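PDB 2X9W: CELL WALL surface anchor family protein from Streptococcus pneumoniae, which probably serves as the backbone pilin whose copies, built of Cna-B-like domains, polymerise into the shaft of the pneumococcal pilus on the cell surface. Local coordinates for residues K44-A49 with N110-V115; G265-K270 with R379-G384; Y294-A299 with A357-A362; Q335-V340 with S374-R379. The protein carries 1 engineered substitution. One frame throughout, in Å; residues are numbered along the deposited sequence.

Contact 1 lies nearest the N terminus: it brings the end of strand 36-45 to the start of strand 113-123 and closes its loop before any other contact opens. The remaining three are interleaved. Contact 2 opens at strand 260-271 and closes at strand 379-385, enclosing both contact 3 and contact 4. Those two cross, since helix 334-354 of contact 4 comes between the strands of contact 3. Contact 4 ends at Arg-379, where contact 2 resumes, and Gly-384 O of contact 2 lies 3.5 Å from Phe-358 CE2 of contact 3. Contact 2 pairs two sheet strands, contact 3 the strands flanking the two helices, and contact 4 docks a helix on a turn; contact 1 sits apart, its centre about 52 Å from that of contact 2.

Contact 1 of 4, residues K44-A49 with N110-V115; sequences KIPALA and NAEKTV
Lys-44, Ile-45 and Glu-112 lose the most surface where strand 36-45 runs out beside the entry to strand 113-123. Ile-45 supplies the backbone anchor: its N donates to Lys-113 O at 2.8 Å, nearly straight at 172°, and its own O receives Lys-113 N at 2.9 Å. This reciprocal couple makes Ile-45 and Lys-113 an antiparallel hydrogen-bonded pair, next to the non-hydrogen-bonded pair of Lys-44 with Thr-114. On the Ile-45 face the tip CD1 meets Val-115 CG2 at 4.1 Å, and both side chains pack on Val-106 of helix 100-106. On the other face Lys-44 bends at chi2 (-85°) and then extends alongside Thr-114, which carries NZ to a 2.8 Å hydrogen bond with OG1. Glu-112 comes in from beyond the last bridge. With CG opposite the backbone N (chi1 -163°) and a bend at chi2, its carboxylate folds back over the neighbouring backbone, placing OE2 3.3 Å from Lys-44 CB and OE1 3.4 Å from Pro-46 CA. A water that donates to OE1 accepts from Ala-47 N, so it joins the segments beyond the last bridge pair; there Pro-46 to Ala-49 form a type II turn. The antiparallel ladder belongs to a five-stranded sheet within the Cna-B-like region. Lys-44 NZ stands 6.7 Å from Glu-112 OE2, so the two charges form no salt bridge, and any attraction between them is probably modest: the join rests on backbone bonds, Ile-45/Val-115 packing, one lysine-to-hydroxyl bond and a bridging water.

Contact 2 of 4, residues G265-K270 with R379-G384; sequences GKKFVK and RFEITG
Phe-268 and Phe-380 carry the heart of this pairing, and the methylene of one sits over the ring of the other. Phe-268 CB stands 3.6 Å from the centroid of the Phe-380 ring and 18° off its normal, a CH-pi contact. The two rings are turned only 20° from parallel, but with centroids 5.0 Å apart they are slid so far that they barely overlap. Phe-380 reaches this place with CG wedged between its backbone N and carbonyl carbon (chi1 58°), which swings the ring across to its partner. Further along the same face Ile-382 CG2 lies at the edge of the Phe-268 ring and 4.2 Å from Lys-266 CB.

Behind the rings are two reciprocal backbone couples: Phe-268 N gives to Phe-380 O at 2.9 Å, and Phe-380 N returns a longer bond to Phe-268 O at 3.2 Å, while Lys-266 and Ile-382 exchange a second set. The strands are antiparallel, as expected in the Cna-B-like, transthyretin-type sandwich. On the opposite face Lys-267 and Glu-381 run side by side without a salt bridge; Lys-267 NZ instead turns to Asp-434 and Tyr-417, and Glu-381 OE2 to the hydroxyl of Tyr-417.

Farther out, Val-438 and Leu-392 pack against both phenylalanines, and Phe-283 stacks on Phe-380. One residue beyond the last pair, Lys-270 NZ is joined covalently to Asn-440 CG, an intramolecular isopeptide bond that ties strand 260-271 to the chain's C-terminal end.

Contact 3 of 4, residues Y294-A299 with A357-A362; sequences YLARKA and AFEWVA. With GOL (glycerol), chain C.
Leu-295, with CG opposite its backbone N (chi1 -175°), and Trp-360, whose CG lies beside the backbone N (chi1 -69°), stand on one face of a two-stranded antiparallel ribbon as a non-hydrogen-bonded pair; these torsions swing the leucine methyl over the indole and the indole toward the opposite strand. Although the strands are neighbours, they are not a simple hairpin: helices 304-325 and 334-354 are inserted between them. Leu-295 CD1 sits over the six-membered ring of Trp-360, 4.2 Å from its centroid and 12° off the normal, while the ring's rim reaches the backbone, CZ3 lying 3.3 Å from Leu-295 N. The same methyl touches Phe-358 CD1 at 3.7 Å, so the leucine bridges two aromatic side chains. Leu-385 of strand 379-385 packs on both Leu-295 and Phe-358, joining the ribbon to the neighbouring sheet.

On the other face the smaller groups meet, Ala-296 CB against Val-361 CG1 at 4.1 Å. Tyr-294 directs its ring past the end of the ribbon, with Ala-362 O lying in the ring plane at its edge. Two reciprocal backbone couples, Tyr-294 with Val-361 and Ala-296 with Glu-359, hold the register. Beyond the last bridge pair, Lys-298 N meets Ala-357 O (2.9 Å) from well above the carbonyl plane. Lys-298 crosses Glu-359 obliquely, its CG 3.8 Å from OE1, but NZ stays too far from that carboxylate for a salt bridge. A glycerol, probably from the crystallisation liquor, lies against the strand start: Phe-358 N donates to its O1 at 2.8 Å, nearly straight.

Contact 4 of 4, residues Q335-V340 with S374-R379; sequences QEKEKV and SDAQGR
Asp-375 enters the contact through its backbone, its carbonyl carbon 4.2 Å from Val-340 CG1 on helix 334-354. Its carboxylate works inside the loop instead: OD1 accepts from Gln-377 N at 2.7 Å and from Arg-379 N at 2.9 Å, the two donors arriving from opposite faces of the carboxylate plane. Ala-376 makes the main touch. Its methyl fits between Lys-337 CB, at 3.5 Å, and Val-340 CB, at 4.0 Å, with Tyr-324 of helix 304-325 packing on all three residues; Ala-376 N donates to Asp-341 OD1, next after Val-340 in the helix. At Gln-377 the extended Lys-337 chain crosses at about a right angle, CD passing 3.9 Å from NE2. A water accepts from Lys-337 NZ and donates to Ala-376 O, linking helix and turn. Gly-378, at phi 76°, returns the chain. Arg-379 then grips OD2 of Asp-375 side-on, NE at 2.8 Å on the syn lone pair and NH1 at 3.0 Å, which probably eases the closeness of Asp-375 to Asp-341. Gly-378 N to Asp-375 O closes a type I beta turn, its type set by the backbone angles of Ala-376 and Gln-377, and Gln-377 N to Asp-375 OD1 adds an Asx turn, here docked on a helix by its alanine.

Contact 1 of 4, residues K44-A49 with N110-V115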
loop_
_atom_site.group_PDB
_atom_site.type_symbol
_atom_site.label_atom_id
_atom_site.label_comp_id
_atom_site.label_asym_id
_atom_site.label_seq_id
_atom_site.Cartn_x
_atom_site.Cartn_y
_atom_site.Cartn_z
ATOM N N LYS A 44 6.847 -26.555 -1.828
ATOM C CA LYS A 44 7.414 -27.894 -2.014
ATOM C C LYS A 44 6.474 -28.929 -1.425
ATOM O O LYS A 44 6.154 -28.882 -0.238
ATOM C CB LYS A 44 8.775 -28.026 -1.312
ATOM C CG LYS A 44 9.822 -27.036 -1.753
ATOM C CD LYS A 44 10.534 -27.514 -2.982
ATOM C CE LYS A 44 11.706 -26.604 -3.320
ATOM N NZ LYS A 44 12.426 -27.068 -4.546
ATOM N N ILE A 45 6.043 -29.875 -2.248
ATOM C CA ILE A 45 5.138 -30.910 -1.787
ATOM C C ILE A 45 5.850 -32.265 -1.732
ATOM O O ILE A 45 6.458 -32.662 -2.702
ATOM C CB ILE A 45 3.912 -30.984 -2.727
ATOM C CG1 ILE A 45 3.104 -29.681 -2.607
ATOM C CG2 ILE A 45 3.040 -32.204 -2.397
ATOM C CD1 ILE A 45 1.940 -29.611 -3.599
ATOM N N PRO A 46 5.774 -32.976 -0.588
ATOM C CA PRO A 46 6.555 -34.208 -0.420
ATOM C C PRO A 46 6.086 -35.314 -1.349
ATOM O O PRO A 46 4.928 -35.308 -1.793
ATOM C CB PRO A 46 6.268 -34.608 1.029
ATOM C CG PRO A 46 4.938 -34.013 1.293
ATOM C CD PRO A 46 5.017 -32.669 0.631
ATOM N N ALA A 47 6.997 -36.231 -1.670
ATOM C CA ALA A 47 6.632 -37.445 -2.398
ATOM C C ALA A 47 5.478 -38.146 -1.723
ATOM O O ALA A 47 5.397 -38.150 -0.497
ATOM C CB ALA A 47 7.810 -38.378 -2.459
ATOM N N LEU A 48 4.607 -38.758 -2.532
ATOM C CA LEU A 48 3.491 -39.601 -2.055
ATOM C C LEU A 48 2.365 -38.846 -1.315
ATOM O O LEU A 48 1.669 -39.413 -0.473
ATOM C CB LEU A 48 4.016 -40.790 -1.233
ATOM C CG LEU A 48 5.079 -41.609 -1.983
ATOM C CD1 LEU A 48 5.641 -42.748 -1.137
ATOM C CD2 LEU A 48 4.501 -42.147 -3.324
ATOM N N ALA A 49 2.194 -37.571 -1.636
ATOM C CA ALA A 49 1.062 -36.806 -1.135
ATOM C C ALA A 49 -0.251 -37.389 -1.653
ATOM O O ALA A 49 -0.299 -37.985 -2.735
ATOM C CB ALA A 49 1.185 -35.336 -1.558
ATOM N N ASN A 110 6.733 -39.766 -6.909
ATOM C CA ASN A 110 7.872 -40.455 -6.292
ATOM C C ASN A 110 9.021 -39.518 -5.899
ATOM O O ASN A 110 10.077 -39.946 -5.396
ATOM C CB ASN A 110 8.363 -41.609 -7.185
ATOM C CG ASN A 110 7.344 -42.716 -7.284
ATOM O OD1 ASN A 110 6.690 -43.055 -6.294
ATOM N ND2 ASN A 110 7.187 -43.279 -8.471
ATOM N N ALA A 111 8.819 -38.229 -6.116
ATOM C CA ALA A 111 9.801 -37.262 -5.661
ATOM C C ALA A 111 9.089 -35.975 -5.248
ATOM O O ALA A 111 7.959 -35.749 -5.643
ATOM C CB ALA A 111 10.823 -36.988 -6.755
ATOM N N GLU A 112 9.768 -35.141 -4.469
ATOM C CA GLU A 112 9.269 -33.818 -4.105
ATOM C C GLU A 112 8.851 -33.045 -5.335
ATOM O O GLU A 112 9.558 -33.039 -6.344
ATOM C CB GLU A 112 10.406 -33.042 -3.450
ATOM C CG GLU A 112 10.029 -31.810 -2.629
ATOM C CD GLU A 112 9.577 -32.129 -1.213
ATOM O OE1 GLU A 112 9.856 -33.253 -0.707
ATOM O OE2 GLU A 112 8.906 -31.252 -0.606
ATOM N N LYS A 113 7.719 -32.353 -5.259
ATOM C CA LYS A 113 7.289 -31.531 -6.390
ATOM C C LYS A 113 7.401 -30.081 -6.006
ATOM O O LYS A 113 7.076 -29.708 -4.875
ATOM C CB LYS A 113 5.837 -31.819 -6.760
ATOM C CG LYS A 113 5.500 -33.255 -6.923
ATOM C CD LYS A 113 6.281 -33.856 -8.048
ATOM C CE LYS A 113 5.774 -33.377 -9.378
ATOM N NZ LYS A 113 6.126 -34.416 -10.373
ATOM N N THR A 114 7.823 -29.251 -6.953
ATOM C CA THR A 114 7.963 -27.817 -6.711
ATOM C C THR A 114 6.906 -27.052 -7.502
ATOM O O THR A 114 6.879 -27.101 -8.719
ATOM C CB THR A 114 9.388 -27.338 -7.086
ATOM O OG1 THR A 114 10.320 -27.892 -6.153
ATOM C CG2 THR A 114 9.511 -25.809 -7.037
ATOM N N VAL A 115 6.001 -26.393 -6.798
ATOM C CA VAL A 115 5.001 -25.517 -7.428
ATOM C C VAL A 115 5.479 -24.087 -7.306
ATOM O O VAL A 115 5.902 -23.630 -6.221
ATOM C CB VAL A 115 3.605 -25.633 -6.741
ATOM C CG1 VAL A 115 2.543 -24.887 -7.555
ATOM C CG2 VAL A 115 3.230 -27.127 -6.555
HETATM O O HOH W 1 10.041 -35.984 -1.033
#

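Contact 2 of 4, residues G265-K270 with R379-G384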
loop_
_atom_site.group_PDB
_atom_site.type_symbol
_atom_site.label_atom_id
_atom_site.label_comp_id
_atom_site.label_asym_id
_atom_site.label_seq_id
_atom_site.Cartn_x
_atom_site.Cartn_y
_atom_site.Cartn_z
ATOM N N GLY A 265 8.988 10.460 0.281
ATOM C CA GLY A 265 8.391 11.774 0.014
ATOM C C GLY A 265 9.202 12.942 0.563
ATOM O O GLY A 265 10.196 12.724 1.226
ATOM N N LYS A 266 8.754 14.175 0.319
ATOM C CA LYS A 266 9.413 15.367 0.884
ATOM C C LYS A 266 8.429 16.514 1.089
ATOM O O LYS A 266 7.522 16.709 0.266
ATOM C CB LYS A 266 10.544 15.841 -0.034
ATOM C CG LYS A 266 11.452 16.873 0.594
ATOM C CD LYS A 266 12.365 16.280 1.693
ATOM C CE LYS A 266 13.203 17.404 2.300
ATOM N NZ LYS A 266 12.330 18.191 3.249
ATOM N N LYS A 267 8.604 17.254 2.187
ATOM C CA LYS A 267 7.760 18.394 2.511
ATOM C C LYS A 267 8.556 19.674 2.448
ATOM O O LYS A 267 9.758 19.706 2.778
ATOM C CB LYS A 267 7.127 18.229 3.910
ATOM C CG LYS A 267 6.207 17.022 3.957
ATOM C CD LYS A 267 5.358 16.883 5.209
ATOM C CE LYS A 267 6.176 16.583 6.390
ATOM N NZ LYS A 267 5.637 15.392 7.132
ATOM N N PHE A 268 7.891 20.739 2.032
ATOM C CA PHE A 268 8.548 22.048 1.940
ATOM C C PHE A 268 7.647 23.131 2.496
ATOM O O PHE A 268 6.432 22.976 2.560
ATOM C CB PHE A 268 8.849 22.453 0.488
ATOM C CG PHE A 268 9.667 21.454 -0.278
ATOM C CD1 PHE A 268 11.063 21.491 -0.221
ATOM C CD2 PHE A 268 9.047 20.488 -1.062
ATOM C CE1 PHE A 268 11.827 20.578 -0.923
ATOM C CE2 PHE A 268 9.808 19.572 -1.789
ATOM C CZ PHE A 268 11.205 19.620 -1.712
ATOM N N VAL A 269 8.261 24.250 2.856
ATOM C CA VAL A 269 7.509 25.447 3.220
ATOM C C VAL A 269 8.089 26.678 2.534
ATOM O O VAL A 269 9.263 26.991 2.708
ATOM C CB VAL A 269 7.495 25.659 4.766
ATOM C CG1 VAL A 269 6.754 26.961 5.109
ATOM C CG2 VAL A 269 6.789 24.463 5.445
ATOM N N LYS A 270 7.249 27.377 1.765
ATOM C CA LYS A 270 7.664 28.584 1.070
ATOM C C LYS A 270 7.629 29.735 2.036
ATOM O O LYS A 270 6.578 30.020 2.591
ATOM C CB LYS A 270 6.689 28.905 -0.076
ATOM C CG LYS A 270 7.224 29.968 -1.028
ATOM C CD LYS A 270 8.525 29.490 -1.645
ATOM C CE LYS A 270 9.093 30.509 -2.648
ATOM N NZ LYS A 270 9.466 31.809 -2.010
ATOM N N ARG A 379 2.835 25.630 2.565
ATOM C CA ARG A 379 3.067 24.190 2.453
ATOM C C ARG A 379 2.944 23.655 1.038
ATOM O O ARG A 379 2.055 24.044 0.291
ATOM C CB ARG A 379 2.095 23.410 3.345
ATOM C CG ARG A 379 2.374 23.583 4.844
ATOM C CD ARG A 379 1.276 22.968 5.693
ATOM N NE ARG A 379 -0.050 23.476 5.350
ATOM C CZ ARG A 379 -1.044 23.577 6.221
ATOM N NH1 ARG A 379 -2.226 24.066 5.833
ATOM N NH2 ARG A 379 -0.838 23.221 7.496
ATOM N N PHE A 380 3.868 22.778 0.672
ATOM C CA PHE A 380 3.693 21.941 -0.519
ATOM C C PHE A 380 4.517 20.678 -0.343
ATOM O O PHE A 380 5.476 20.689 0.429
ATOM C CB PHE A 380 4.022 22.674 -1.836
ATOM C CG PHE A 380 5.434 23.233 -1.941
ATOM C CD1 PHE A 380 5.776 24.437 -1.333
ATOM C CD2 PHE A 380 6.386 22.596 -2.732
ATOM C CE1 PHE A 380 7.067 24.967 -1.457
ATOM C CE2 PHE A 380 7.678 23.138 -2.911
ATOM C CZ PHE A 380 8.021 24.325 -2.263
ATOM N N GLU A 381 4.132 19.594 -1.019
ATOM C CA GLU A 381 4.844 18.337 -0.857
ATOM C C GLU A 381 4.784 17.448 -2.089
ATOM O O GLU A 381 3.929 17.619 -2.965
ATOM C CB GLU A 381 4.261 17.555 0.315
ATOM C CG GLU A 381 2.805 17.160 0.169
ATOM C CD GLU A 381 2.367 16.355 1.391
ATOM O OE1 GLU A 381 2.473 16.877 2.508
ATOM O OE2 GLU A 381 1.935 15.215 1.252
ATOM N N ILE A 382 5.686 16.477 -2.127
ATOM C CA ILE A 382 5.694 15.479 -3.179
ATOM C C ILE A 382 5.792 14.095 -2.534
ATOM O O ILE A 382 6.538 13.901 -1.587
ATOM C CB ILE A 382 6.848 15.731 -4.194
ATOM C CG1 ILE A 382 6.839 14.673 -5.310
ATOM C CG2 ILE A 382 8.235 15.776 -3.522
ATOM C CD1 ILE A 382 5.687 14.842 -6.314
ATOM N N THR A 383 5.000 13.155 -3.033
ATOM C CA THR A 383 4.918 11.815 -2.472
ATOM C C THR A 383 5.012 10.767 -3.591
ATOM O O THR A 383 4.791 11.096 -4.770
ATOM C CB THR A 383 3.579 11.574 -1.674
ATOM O OG1 THR A 383 2.467 11.512 -2.572
ATOM C CG2 THR A 383 3.299 12.653 -0.604
ATOM N N GLY A 384 5.347 9.531 -3.220
ATOM C CA GLY A 384 5.328 8.387 -4.143
ATOM C C GLY A 384 6.646 8.129 -4.850
ATOM O O GLY A 384 6.676 7.437 -5.877
#

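Contact 3 of 4, residues Y294-A299 with A357-A362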
loop_
_atom_site.group_PDB
_atom_site.type_symbol
_atom_site.label_atom_id
_atom_site.label_comp_id
_atom_site.label_asym_id
_atom_site.label_seq_id
_atom_site.Cartn_x
_atom_site.Cartn_y
_atom_site.Cartn_z
ATOM N N TYR A 294 12.280 16.970 -16.432
ATOM C CA TYR A 294 11.270 17.313 -15.434
ATOM C C TYR A 294 10.364 16.146 -15.118
ATOM O O TYR A 294 10.018 15.351 -15.999
ATOM C CB TYR A 294 10.433 18.490 -15.959
ATOM C CG TYR A 294 11.296 19.688 -16.249
ATOM C CD1 TYR A 294 11.584 20.615 -15.253
ATOM C CD2 TYR A 294 11.857 19.867 -17.508
ATOM C CE1 TYR A 294 12.386 21.710 -15.515
ATOM C CE2 TYR A 294 12.664 20.945 -17.770
ATOM C CZ TYR A 294 12.935 21.854 -16.766
ATOM O OH TYR A 294 13.736 22.919 -17.031
ATOM N N LEU A 295 9.979 16.036 -13.851
ATOM C CA LEU A 295 9.143 14.931 -13.387
ATOM C C LEU A 295 7.692 15.045 -13.893
ATOM O O LEU A 295 7.039 16.058 -13.677
ATOM C CB LEU A 295 9.169 14.881 -11.848
ATOM C CG LEU A 295 8.415 13.691 -11.267
ATOM C CD1 LEU A 295 9.072 12.348 -11.670
ATOM C CD2 LEU A 295 8.310 13.820 -9.745
ATOM N N ALA A 296 7.190 14.013 -14.573
ATOM C CA ALA A 296 5.821 14.048 -15.101
ATOM C C ALA A 296 5.087 12.760 -14.786
ATOM O O ALA A 296 5.702 11.705 -14.633
ATOM C CB ALA A 296 5.853 14.254 -16.620
ATOM N N ARG A 297 3.769 12.811 -14.713
ATOM C CA ARG A 297 3.048 11.549 -14.680
ATOM C C ARG A 297 2.893 10.989 -16.097
ATOM O O ARG A 297 2.819 11.746 -17.064
ATOM C CB ARG A 297 1.721 11.657 -13.901
ATOM C CG ARG A 297 0.646 12.575 -14.469
ATOM C CD ARG A 297 -0.196 13.080 -13.303
ATOM N NE ARG A 297 -0.569 14.373 -13.735
ATOM C CZ ARG A 297 -0.324 15.534 -13.169
ATOM N NH1 ARG A 297 -0.717 16.551 -13.880
ATOM N NH2 ARG A 297 0.250 15.721 -11.956
ATOM N N LYS A 298 2.873 9.668 -16.232
ATOM C CA LYS A 298 2.738 9.062 -17.565
ATOM C C LYS A 298 1.314 9.176 -18.048
ATOM O O LYS A 298 0.373 8.718 -17.366
ATOM C CB LYS A 298 3.063 7.574 -17.522
ATOM C CG LYS A 298 4.506 7.242 -17.372
ATOM C CD LYS A 298 4.691 5.736 -17.719
ATOM C CE LYS A 298 6.166 5.354 -17.736
ATOM N NZ LYS A 298 6.387 3.899 -17.433
ATOM N N ALA A 299 1.157 9.734 -19.240
ATOM C CA ALA A 299 -0.162 10.042 -19.769
ATOM C C ALA A 299 -1.027 8.793 -19.851
ATOM O O ALA A 299 -2.200 8.838 -19.488
ATOM C CB ALA A 299 -0.057 10.733 -21.145
ATOM N N ALA A 357 2.021 6.914 -12.332
ATOM C CA ALA A 357 3.345 6.459 -12.774
ATOM C C ALA A 357 4.136 7.672 -13.221
ATOM O O ALA A 357 3.553 8.683 -13.620
ATOM C CB ALA A 357 3.225 5.419 -13.922
ATOM N N PHE A 358 5.460 7.590 -13.150
ATOM C CA PHE A 358 6.286 8.755 -13.434
ATOM C C PHE A 358 7.237 8.532 -14.592
ATOM O O PHE A 358 7.656 7.406 -14.854
ATOM C CB PHE A 358 7.158 9.092 -12.226
ATOM C CG PHE A 358 6.399 9.555 -11.043
ATOM C CD1 PHE A 358 5.741 10.783 -11.061
ATOM C CD2 PHE A 358 6.368 8.787 -9.891
ATOM C CE1 PHE A 358 5.034 11.229 -9.941
ATOM C CE2 PHE A 358 5.692 9.227 -8.760
ATOM C CZ PHE A 358 5.013 10.445 -8.781
ATOM N N GLU A 359 7.619 9.617 -15.252
ATOM C CA GLU A 359 8.683 9.555 -16.256
ATOM C C GLU A 359 9.325 10.928 -16.283
ATOM O O GLU A 359 8.748 11.882 -15.756
ATOM C CB GLU A 359 8.101 9.207 -17.626
ATOM C CG GLU A 359 7.159 10.254 -18.192
ATOM C CD GLU A 359 6.527 9.816 -19.526
ATOM O OE1 GLU A 359 6.790 8.690 -19.984
ATOM O OE2 GLU A 359 5.764 10.600 -20.116
ATOM N N TRP A 360 10.504 11.038 -16.891
ATOM C CA TRP A 360 11.212 12.317 -16.970
ATOM C C TRP A 360 11.095 12.899 -18.390
ATOM O O TRP A 360 11.370 12.220 -19.379
ATOM C CB TRP A 360 12.685 12.088 -16.635
ATOM C CG TRP A 360 12.897 11.741 -15.222
ATOM C CD1 TRP A 360 13.129 10.502 -14.706
ATOM C CD2 TRP A 360 12.894 12.653 -14.115
ATOM N NE1 TRP A 360 13.268 10.588 -13.338
ATOM C CE2 TRP A 360 13.129 11.896 -12.954
ATOM C CE3 TRP A 360 12.725 14.041 -14.000
ATOM C CZ2 TRP A 360 13.183 12.474 -11.682
ATOM C CZ3 TRP A 360 12.777 14.623 -12.745
ATOM C CH2 TRP A 360 13.009 13.835 -11.592
ATOM N N VAL A 361 10.684 14.145 -18.501
ATOM C CA VAL A 361 10.453 14.726 -19.834
ATOM C C VAL A 361 11.339 15.949 -20.077
ATOM O O VAL A 361 11.776 16.607 -19.132
ATOM C CB VAL A 361 8.951 15.057 -20.103
ATOM C CG1 VAL A 361 8.112 13.797 -19.983
ATOM C CG2 VAL A 361 8.426 16.199 -19.162
ATOM N N ALA A 362 11.585 16.240 -21.354
ATOM C CA ALA A 362 12.518 17.284 -21.781
ATOM C C ALA A 362 11.995 18.689 -21.538
ATOM O O ALA A 362 12.753 19.596 -21.201
ATOM C CB ALA A 362 12.847 17.110 -23.282
HETATM C C1 GOL C . 6.418 3.944 -12.354
HETATM O O1 GOL C . 6.462 5.288 -11.906
HETATM C C2 GOL C . 7.657 3.624 -13.170
HETATM O O2 GOL C . 7.449 2.520 -14.032
HETATM C C3 GOL C . 7.887 4.814 -14.056
HETATM O O3 GOL C . 6.732 4.943 -14.842
HETATM O O HOH W 2 0.185 8.708 -14.445
#

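Contact 4 of 4, residues Q335-V340 with S374-R379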
loop_
_atom_site.group_PDB
_atom_site.type_symbol
_atom_site.label_atom_id
_atom_site.label_comp_id
_atom_site.label_asym_id
_atom_site.label_seq_id
_atom_site.Cartn_x
_atom_site.Cartn_y
_atom_site.Cartn_z
ATOM N N GLN A 335 -9.395 32.960 8.335
ATOM C CA GLN A 335 -10.483 32.543 7.446
ATOM C C GLN A 335 -10.142 32.699 5.969
ATOM O O GLN A 335 -10.537 31.873 5.151
ATOM C CB GLN A 335 -11.764 33.325 7.740
ATOM C CG GLN A 335 -12.331 33.134 9.131
ATOM C CD GLN A 335 -11.891 34.213 10.108
ATOM O OE1 GLN A 335 -10.697 34.508 10.249
ATOM N NE2 GLN A 335 -12.863 34.806 10.800
ATOM N N GLU A 336 -9.431 33.769 5.626
ATOM C CA GLU A 336 -8.969 33.953 4.254
ATOM C C GLU A 336 -7.908 32.920 3.858
ATOM O O GLU A 336 -7.902 32.442 2.720
ATOM C CB GLU A 336 -8.418 35.360 4.047
ATOM C CG GLU A 336 -9.484 36.435 4.080
ATOM C CD GLU A 336 -10.598 36.168 3.085
ATOM O OE1 GLU A 336 -10.303 35.699 1.960
ATOM O OE2 GLU A 336 -11.771 36.430 3.428
ATOM N N LYS A 337 -6.999 32.603 4.779
ATOM C CA LYS A 337 -5.990 31.579 4.527
ATOM C C LYS A 337 -6.636 30.215 4.330
ATOM O O LYS A 337 -6.164 29.401 3.533
ATOM C CB LYS A 337 -4.959 31.527 5.668
ATOM C CG LYS A 337 -4.185 32.847 5.814
ATOM C CD LYS A 337 -3.069 32.721 6.832
ATOM C CE LYS A 337 -2.348 34.034 7.026
ATOM N NZ LYS A 337 -1.327 33.932 8.094
ATOM N N GLU A 338 -7.714 29.969 5.069
ATOM C CA GLU A 338 -8.413 28.694 4.982
ATOM C C GLU A 338 -9.007 28.432 3.588
ATOM O O GLU A 338 -8.986 27.309 3.119
ATOM C CB GLU A 338 -9.508 28.636 6.043
ATOM C CG GLU A 338 -10.118 27.266 6.218
ATOM C CD GLU A 338 -11.015 27.182 7.449
ATOM O OE1 GLU A 338 -11.151 28.205 8.169
ATOM O OE2 GLU A 338 -11.582 26.091 7.695
ATOM N N LYS A 339 -9.550 29.458 2.941
ATOM C CA LYS A 339 -10.027 29.322 1.574
ATOM C C LYS A 339 -8.909 28.858 0.655
ATOM O O LYS A 339 -9.123 27.981 -0.185
ATOM C CB LYS A 339 -10.578 30.650 1.050
ATOM C CG LYS A 339 -11.766 31.182 1.822
ATOM C CD LYS A 339 -12.226 32.504 1.221
ATOM C CE LYS A 339 -13.390 33.119 1.988
ATOM N NZ LYS A 339 -13.672 34.496 1.476
ATOM N N VAL A 340 -7.725 29.457 0.790
ATOM C CA VAL A 340 -6.575 29.029 -0.032
ATOM C C VAL A 340 -6.174 27.583 0.316
ATOM O O VAL A 340 -6.006 26.754 -0.580
ATOM C CB VAL A 340 -5.354 29.949 0.160
ATOM C CG1 VAL A 340 -4.145 29.417 -0.598
ATOM C CG2 VAL A 340 -5.678 31.393 -0.283
ATOM N N SER A 374 2.201 26.251 -3.349
ATOM C CA SER A 374 2.235 26.461 -1.898
ATOM C C SER A 374 0.892 26.988 -1.398
ATOM O O SER A 374 0.291 27.872 -2.004
ATOM C CB SER A 374 3.378 27.417 -1.484
ATOM O OG SER A 374 3.159 28.738 -1.996
ATOM N N ASP A 375 0.439 26.471 -0.260
ATOM C CA ASP A 375 -0.790 26.970 0.343
ATOM C C ASP A 375 -0.551 28.250 1.184
ATOM O O ASP A 375 0.542 28.820 1.135
ATOM C CB ASP A 375 -1.508 25.843 1.109
ATOM C CG ASP A 375 -0.859 25.505 2.428
ATOM O OD1 ASP A 375 0.066 26.235 2.869
ATOM O OD2 ASP A 375 -1.307 24.493 3.028
ATOM N N ALA A 376 -1.557 28.724 1.927
ATOM C CA ALA A 376 -1.377 29.957 2.716
ATOM C C ALA A 376 -0.508 29.786 3.956
ATOM O O ALA A 376 -0.175 30.770 4.596
ATOM C CB ALA A 376 -2.752 30.634 3.094
ATOM N N GLN A 377 -0.161 28.553 4.312
ATOM C CA GLN A 377 0.892 28.320 5.310
ATOM C C GLN A 377 2.211 27.992 4.628
ATOM O O GLN A 377 3.146 27.522 5.276
ATOM C CB GLN A 377 0.521 27.160 6.239
ATOM C CG GLN A 377 -0.875 27.293 6.815
ATOM C CD GLN A 377 -1.015 28.519 7.682
ATOM O OE1 GLN A 377 -0.053 28.966 8.306
ATOM N NE2 GLN A 377 -2.223 29.069 7.734
ATOM N N GLY A 378 2.261 28.219 3.317
ATOM C CA GLY A 378 3.453 27.982 2.525
ATOM C C GLY A 378 3.749 26.528 2.206
ATOM O O GLY A 378 4.791 26.242 1.619
ATOM N N ARG A 379 2.835 25.630 2.565
ATOM C CA ARG A 379 3.067 24.190 2.453
ATOM C C ARG A 379 2.944 23.655 1.038
ATOM O O ARG A 379 2.055 24.044 0.291
ATOM C CB ARG A 379 2.095 23.410 3.345
ATOM C CG ARG A 379 2.374 23.583 4.844
ATOM C CD ARG A 379 1.276 22.968 5.693
ATOM N NE ARG A 379 -0.050 23.476 5.350
ATOM C CZ ARG A 379 -1.044 23.577 6.221
ATOM N NH1 ARG A 379 -2.226 24.066 5.833
ATOM N NH2 ARG A 379 -0.838 23.221 7.496
HETATM O O HOH W 3 0.596 32.122 7.063
#